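Long-range contacts in manganese-dependent ADP-ribose/CDP-alcohol diphosphatase (Danio rerio, PDB 2NXF), which probably hydrolyses ADP-ribose and CDP-alcohols such as CDP-choline, releasing AMP or CMP, at a dinuclear metal centre: residues A[59-64]-A[74-79]; A[15-20]-A[64-69]. All blocks are in the same frame, centred on the assembly; numbering follows the deposited sequence.

Interaction 1. Residues A[59-64]-A[74-79]; sequences GDIIDG and RALDTV. With ZN (zinc ion), chain B; ZN (zinc ion), chain C.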
loop_
_atom_site.group_PDB
_atom_site.type_symbol
_atom_site.label_atom_id
_atom_site.label_comp_id
_atom_site.label_asym_id
_atom_site.label_seq_id
_atom_site.Cartn_x
_atom_site.Cartn_y
_atom_site.Cartn_z
ATOM N N GLY A 59 3.782 -0.475 -2.287
ATOM C CA GLY A 59 4.825 -0.428 -1.253
ATOM C C GLY A 59 5.554 -1.748 -1.115
ATOM O O GLY A 59 5.212 -2.738 -1.788
ATOM N N ASP A 60 6.518 -1.758 -0.185
ATOM C CA ASP A 60 7.473 -2.857 -0.046
ATOM C C ASP A 60 8.088 -3.165 -1.398
ATOM O O ASP A 60 8.145 -4.330 -1.791
ATOM C CB ASP A 60 6.795 -4.120 0.513
ATOM C CG ASP A 60 6.457 -4.013 2.000
ATOM O OD1 ASP A 60 6.756 -2.984 2.640
ATOM O OD2 ASP A 60 5.844 -4.948 2.520
ATOM N N ILE A 61 8.560 -2.131 -2.108
ATOM C CA ILE A 61 9.125 -2.353 -3.460
ATOM C C ILE A 61 10.511 -3.026 -3.405
ATOM O O ILE A 61 10.892 -3.736 -4.335
ATOM C CB ILE A 61 9.136 -1.055 -4.287
ATOM C CG1 ILE A 61 9.165 -1.388 -5.787
ATOM C CG2 ILE A 61 10.252 -0.106 -3.797
ATOM C CD1 ILE A 61 9.142 -0.165 -6.696
ATOM N N ILE A 62 11.260 -2.814 -2.312
ATOM C CA ILE A 62 12.498 -3.576 -2.111
ATOM C C ILE A 62 12.490 -4.160 -0.715
ATOM O O ILE A 62 11.908 -3.569 0.186
ATOM C CB ILE A 62 13.790 -2.728 -2.316
ATOM C CG1 ILE A 62 13.832 -1.521 -1.375
ATOM C CG2 ILE A 62 13.950 -2.291 -3.796
ATOM C CD1 ILE A 62 15.261 -0.953 -1.219
ATOM N N ASP A 63 13.138 -5.306 -0.528
ATOM C CA ASP A 63 13.064 -5.981 0.780
ATOM C C ASP A 63 13.996 -5.342 1.802
ATOM O O ASP A 63 15.063 -4.836 1.446
ATOM C CB ASP A 63 13.421 -7.460 0.633
ATOM C CG ASP A 63 12.945 -8.277 1.809
ATOM O OD1 ASP A 63 11.741 -8.607 1.859
ATOM O OD2 ASP A 63 13.762 -8.553 2.692
ATOM N N GLY A 64 13.611 -5.396 3.077
ATOM C CA GLY A 64 14.486 -4.961 4.158
ATOM C C GLY A 64 15.799 -5.738 4.229
ATOM O O GLY A 64 16.781 -5.254 4.801
ATOM N N ARG A 74 21.363 0.153 -4.463
ATOM C CA ARG A 74 21.428 -0.584 -5.737
ATOM C C ARG A 74 20.147 -1.373 -5.998
ATOM O O ARG A 74 19.714 -1.479 -7.142
ATOM C CB ARG A 74 22.675 -1.457 -5.872
ATOM C CG ARG A 74 22.734 -2.674 -4.999
ATOM C CD ARG A 74 23.754 -3.687 -5.569
ATOM N NE ARG A 74 25.011 -3.065 -6.004
ATOM C CZ ARG A 74 25.914 -3.660 -6.784
ATOM N NH1 ARG A 74 25.708 -4.901 -7.225
ATOM N NH2 ARG A 74 27.029 -3.019 -7.127
ATOM N N ALA A 75 19.536 -1.901 -4.937
ATOM C CA ALA A 75 18.253 -2.596 -5.074
ATOM C C ALA A 75 17.176 -1.634 -5.567
ATOM O O ALA A 75 16.398 -1.952 -6.477
ATOM C CB ALA A 75 17.821 -3.258 -3.752
ATOM N N LEU A 76 17.127 -0.450 -4.976
ATOM C CA LEU A 76 16.130 0.531 -5.409
ATOM C C LEU A 76 16.382 0.902 -6.873
ATOM O O LEU A 76 15.444 0.985 -7.674
ATOM C CB LEU A 76 16.159 1.772 -4.511
ATOM C CG LEU A 76 15.132 2.841 -4.912
ATOM C CD1 LEU A 76 13.694 2.298 -4.838
ATOM C CD2 LEU A 76 15.322 4.102 -4.035
ATOM N N ASP A 77 17.651 1.077 -7.230
ATOM C CA ASP A 77 18.017 1.436 -8.613
ATOM C C ASP A 77 17.470 0.393 -9.578
ATOM O O ASP A 77 16.968 0.723 -10.656
ATOM C CB ASP A 77 19.533 1.519 -8.767
ATOM C CG ASP A 77 20.127 2.816 -8.218
ATOM O OD1 ASP A 77 19.375 3.753 -7.866
ATOM O OD2 ASP A 77 21.374 2.893 -8.149
ATOM N N THR A 78 17.578 -0.869 -9.184
ATOM C CA THR A 78 17.149 -1.975 -10.019
ATOM C C THR A 78 15.659 -1.902 -10.338
ATOM O O THR A 78 15.267 -1.996 -11.509
ATOM C CB THR A 78 17.525 -3.335 -9.387
ATOM O OG1 THR A 78 18.957 -3.450 -9.394
ATOM C CG2 THR A 78 16.930 -4.496 -10.210
ATOM N N VAL A 79 14.839 -1.723 -9.308
ATOM C CA VAL A 79 13.398 -1.678 -9.512
ATOM C C VAL A 79 12.951 -0.393 -10.195
ATOM O O VAL A 79 11.994 -0.413 -10.981
ATOM C CB VAL A 79 12.578 -1.921 -8.201
ATOM C CG1 VAL A 79 12.851 -3.330 -7.655
ATOM C CG2 VAL A 79 12.849 -0.852 -7.148
HETATM ZN ZN ZN B . 5.388 -7.027 1.881
HETATM ZN ZN ZN C . 4.434 -4.830 4.178
HETATM O O HOH W 1 3.950 -6.796 3.454
#

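Interaction 2. Residues A[15-20]-A[64-69]; sequences QYADIE and GHNRRR. With ZN (zinc ion), chain B; PO4 (phosphate ion), chain F.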
loop_
_atom_site.group_PDB
_atom_site.type_symbol
_atom_site.label_atom_id
_atom_site.label_comp_id
_atom_site.label_asym_id
_atom_site.label_seq_id
_atom_site.Cartn_x
_atom_site.Cartn_y
_atom_site.Cartn_z
ATOM N N GLN A 15 9.250 -6.281 -3.382
ATOM C CA GLN A 15 10.219 -6.715 -2.360
ATOM C C GLN A 15 11.477 -7.339 -2.956
ATOM O O GLN A 15 11.973 -8.352 -2.470
ATOM C CB GLN A 15 9.567 -7.635 -1.303
ATOM C CG GLN A 15 9.223 -6.838 -0.063
ATOM C CD GLN A 15 8.258 -7.522 0.868
ATOM O OE1 GLN A 15 7.039 -7.292 0.801
ATOM N NE2 GLN A 15 8.787 -8.355 1.750
ATOM N N TYR A 16 11.967 -6.710 -4.019
ATOM C CA TYR A 16 13.167 -7.188 -4.719
ATOM C C TYR A 16 14.386 -7.201 -3.799
ATOM O O TYR A 16 14.542 -6.316 -2.963
ATOM C CB TYR A 16 13.464 -6.298 -5.945
ATOM C CG TYR A 16 14.791 -6.638 -6.555
ATOM C CD1 TYR A 16 14.956 -7.826 -7.275
ATOM C CD2 TYR A 16 15.904 -5.816 -6.367
ATOM C CE1 TYR A 16 16.188 -8.162 -7.830
ATOM C CE2 TYR A 16 17.137 -6.153 -6.902
ATOM C CZ TYR A 16 17.273 -7.331 -7.631
ATOM O OH TYR A 16 18.490 -7.696 -8.165
ATOM N N ALA A 17 15.222 -8.218 -3.954
ATOM C CA ALA A 17 16.581 -8.238 -3.387
ATOM C C ALA A 17 17.412 -9.211 -4.189
ATOM O O ALA A 17 16.896 -10.222 -4.677
ATOM C CB ALA A 17 16.549 -8.636 -1.900
ATOM N N ASP A 18 18.705 -8.920 -4.318
ATOM C CA ASP A 18 19.613 -9.786 -5.067
ATOM C C ASP A 18 20.169 -10.864 -4.135
ATOM O O ASP A 18 21.375 -10.905 -3.831
ATOM C CB ASP A 18 20.746 -8.959 -5.701
ATOM C CG ASP A 18 21.612 -9.775 -6.649
ATOM O OD1 ASP A 18 21.221 -10.906 -7.044
ATOM O OD2 ASP A 18 22.728 -9.301 -6.978
ATOM N N ILE A 19 19.271 -11.740 -3.676
ATOM C CA ILE A 19 19.615 -12.785 -2.709
ATOM C C ILE A 19 18.842 -14.058 -3.055
ATOM O O ILE A 19 17.865 -14.010 -3.806
ATOM C CB ILE A 19 19.273 -12.375 -1.250
ATOM C CG1 ILE A 19 17.760 -12.146 -1.069
ATOM C CG2 ILE A 19 20.055 -11.134 -0.812
ATOM C CD1 ILE A 19 17.351 -11.517 0.282
ATOM N N GLU A 20 19.276 -15.191 -2.516
ATOM C CA GLU A 20 18.581 -16.446 -2.795
ATOM C C GLU A 20 17.168 -16.432 -2.194
ATOM O O GLU A 20 16.874 -15.674 -1.255
ATOM C CB GLU A 20 19.402 -17.659 -2.329
ATOM C CG GLU A 20 20.508 -18.066 -3.330
ATOM C CD GLU A 20 21.430 -19.172 -2.826
ATOM O OE1 GLU A 20 21.926 -19.088 -1.670
ATOM O OE2 GLU A 20 21.702 -20.116 -3.605
ATOM N N GLY A 64 13.611 -5.396 3.077
ATOM C CA GLY A 64 14.486 -4.961 4.158
ATOM C C GLY A 64 15.799 -5.738 4.229
ATOM O O GLY A 64 16.781 -5.254 4.801
ATOM N N HIS A 65 15.839 -6.942 3.654
ATOM C CA HIS A 65 17.106 -7.693 3.588
ATOM C C HIS A 65 18.203 -6.924 2.861
ATOM O O HIS A 65 19.380 -7.170 3.077
ATOM C CB HIS A 65 16.933 -9.060 2.921
ATOM C CG HIS A 65 16.430 -10.120 3.849
ATOM N ND1 HIS A 65 15.161 -10.645 3.759
ATOM C CD2 HIS A 65 17.017 -10.739 4.901
ATOM C CE1 HIS A 65 14.996 -11.563 4.699
ATOM N NE2 HIS A 65 16.106 -11.635 5.408
ATOM N N ASN A 66 17.816 -6.010 1.978
ATOM C CA ASN A 66 18.814 -5.194 1.291
ATOM C C ASN A 66 19.665 -4.368 2.271
ATOM O O ASN A 66 20.871 -4.226 2.079
ATOM C CB ASN A 66 18.163 -4.306 0.253
ATOM C CG ASN A 66 17.630 -5.105 -0.931
ATOM O OD1 ASN A 66 18.392 -5.757 -1.632
ATOM N ND2 ASN A 66 16.312 -5.084 -1.128
ATOM N N ARG A 67 19.024 -3.835 3.308
ATOM C CA ARG A 67 19.732 -3.092 4.361
ATOM C C ARG A 67 20.775 -3.994 5.016
ATOM O O ARG A 67 21.919 -3.596 5.228
ATOM C CB ARG A 67 18.733 -2.579 5.417
ATOM C CG ARG A 67 19.382 -1.947 6.656
ATOM C CD ARG A 67 19.372 -0.466 6.543
ATOM N NE ARG A 67 19.839 0.189 7.760
ATOM C CZ ARG A 67 20.559 1.304 7.761
ATOM N NH1 ARG A 67 20.920 1.855 6.608
ATOM N NH2 ARG A 67 20.964 1.838 8.913
ATOM N N ARG A 68 20.377 -5.225 5.317
ATOM C CA ARG A 68 21.262 -6.179 5.985
ATOM C C ARG A 68 22.459 -6.602 5.130
ATOM O O ARG A 68 23.453 -7.061 5.666
ATOM C CB ARG A 68 20.472 -7.407 6.457
ATOM C CG ARG A 68 19.430 -7.088 7.543
ATOM C CD ARG A 68 18.488 -8.276 7.787
ATOM N NE ARG A 68 19.219 -9.500 8.103
ATOM C CZ ARG A 68 18.659 -10.684 8.360
ATOM N NH1 ARG A 68 17.337 -10.827 8.349
ATOM N NH2 ARG A 68 19.432 -11.728 8.629
ATOM N N ARG A 69 22.344 -6.469 3.803
ATOM C CA ARG A 69 23.506 -6.686 2.922
ATOM C C ARG A 69 24.117 -5.405 2.380
ATOM O O ARG A 69 24.975 -5.467 1.497
ATOM C CB ARG A 69 23.210 -7.682 1.775
ATOM C CG ARG A 69 22.157 -7.219 0.808
ATOM C CD ARG A 69 21.819 -8.330 -0.182
ATOM N NE ARG A 69 23.031 -8.883 -0.785
ATOM C CZ ARG A 69 23.525 -8.523 -1.971
ATOM N NH1 ARG A 69 22.895 -7.625 -2.718
ATOM N NH2 ARG A 69 24.652 -9.078 -2.413
HETATM ZN ZN ZN B . 5.388 -7.027 1.881
HETATM P P PO4 F . 6.107 -8.050 4.964
HETATM O O1 PO4 F . 4.994 -9.033 5.254
HETATM O O2 PO4 F . 7.370 -8.503 5.669
HETATM O O3 PO4 F . 6.480 -8.030 3.494
HETATM O O4 PO4 F . 5.714 -6.661 5.366
HETATM O O HOH W 2 20.259 -6.705 -3.257
HETATM O O HOH W 3 23.630 -6.998 -5.519
HETATM O O HOH W 1 3.950 -6.796 3.454
#

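Interaction 1. Residues A[59-64]-A[74-79]
In the GDxxD metal-binding loop of the calcineurin-like phosphoesterase fold, I61 and I62 follow the zinc ligand D60 directly and pack on helix 72-84. The contact is buried and apolar. I62 gives the largest share and meets three helix residues, A75, L76 and V79. V79 CG2 touches I61 CD1 and I62 CG2, each at 3.8 Å. I61 gets there by an extended chain: CG1 lies anti to the backbone N (chi1 -157°), and CD1 continues the line (chi2 179°). The I61 and V79 side chains lie alongside each other, pointing contrary ways. The other branch of I61 makes a looser touch, CG2 to L76 CD1 at 4.3 Å. I62 lies against the helix backbone as well. Its CG2 sits 3.6 Å from A75 O and 4.0 Å from A75 CB. That carbonyl oxygen is already held within the helix by V79 N. I62 CD1 lies near L76 CB.

D60 turns the opposite way, toward the metals. Its OD2 bridges the two zinc ions at 2.2 Å from each. Water 1 also binds both, at 2.1 Å. D13, Q15 and H267 complete the protein ligands of one ion; N96, H228 and H265 complete those of the other. E98 takes hydrogen bonds from the backbone N of D60 and of I61.

The loop runs from strand 54-57 to helix 65-68. Helix 72-84 lies on its isoleucine side, N101 of helix 96-101 and F102 touch I62, and Y16 also packs on V79.

Interaction 2. Residues A[15-20]-A[64-69]
N66 points its amide N-H, in plane, at the backbone of Y16. N66 ND2 donates to Y16 O at 2.8 Å, with an N-H...O angle of 157°. The donor also lies in the carbonyl plane of Y16. N66 ND2 also bonds to D63 O. N66 OD1 is turned to A17, 3.4 Å from its CB, and accepts from water 2, which in turn accepts from D18 N and R69 NH1. With an alanine here, Y16 O would probably be left to its bond from D63 N, while D63 O would lose the amide and water 2 one of its three partners.

The loop after strand 6-11 carries the zinc ligand Q15, which with D13 forms a DxQ variant of the phosphoesterase DxH metal motif. Q15 OE1 binds a zinc ion at 2.0 Å. The chain then bends through an inverse gamma turn centred on D18. At that turn the guanidinium of R69 lies flat over D18 O, 3.7 Å from CZ. R69 is bent at chi3 (-50°), which folds its head back over the turn. The carboxylate of D18 is salt-bridged to R34 through OD1. Its OD2 is 4.6 Å from R69 NH1, and water 3 links the two.

I19 meets the 64-69 segment with both branches. The I19 and R69 side chains run alongside in contrary directions, with I19 CG2 3.4 Å from R69 CD. Those of I19 and H65 are roughly perpendicular, with I19 CD1 3.6 Å from H65 CB.

In the fold
Each interaction starts from a different zinc-binding loop, and D60 and Q15 share one zinc ion. Interaction 1 is the core contact: every touching residue is buried and the chemistry is aliphatic. Interaction 2 lies further out and is only partly buried. Its chemistry is mixed: an amide-to-backbone bond, ordered waters, a carbonyl oxygen over a guanidinium face and the apolar contacts of I19. They share G64, and helices 65-68 and 72-84 follow each other in the chain. The loops are also joined directly: D63 N probably bonds to Y16 O, and D63 OD1 to Q15 NE2. N66 OD1 packs on A75 CB, so the outer contact rests on the helix used by the inner one.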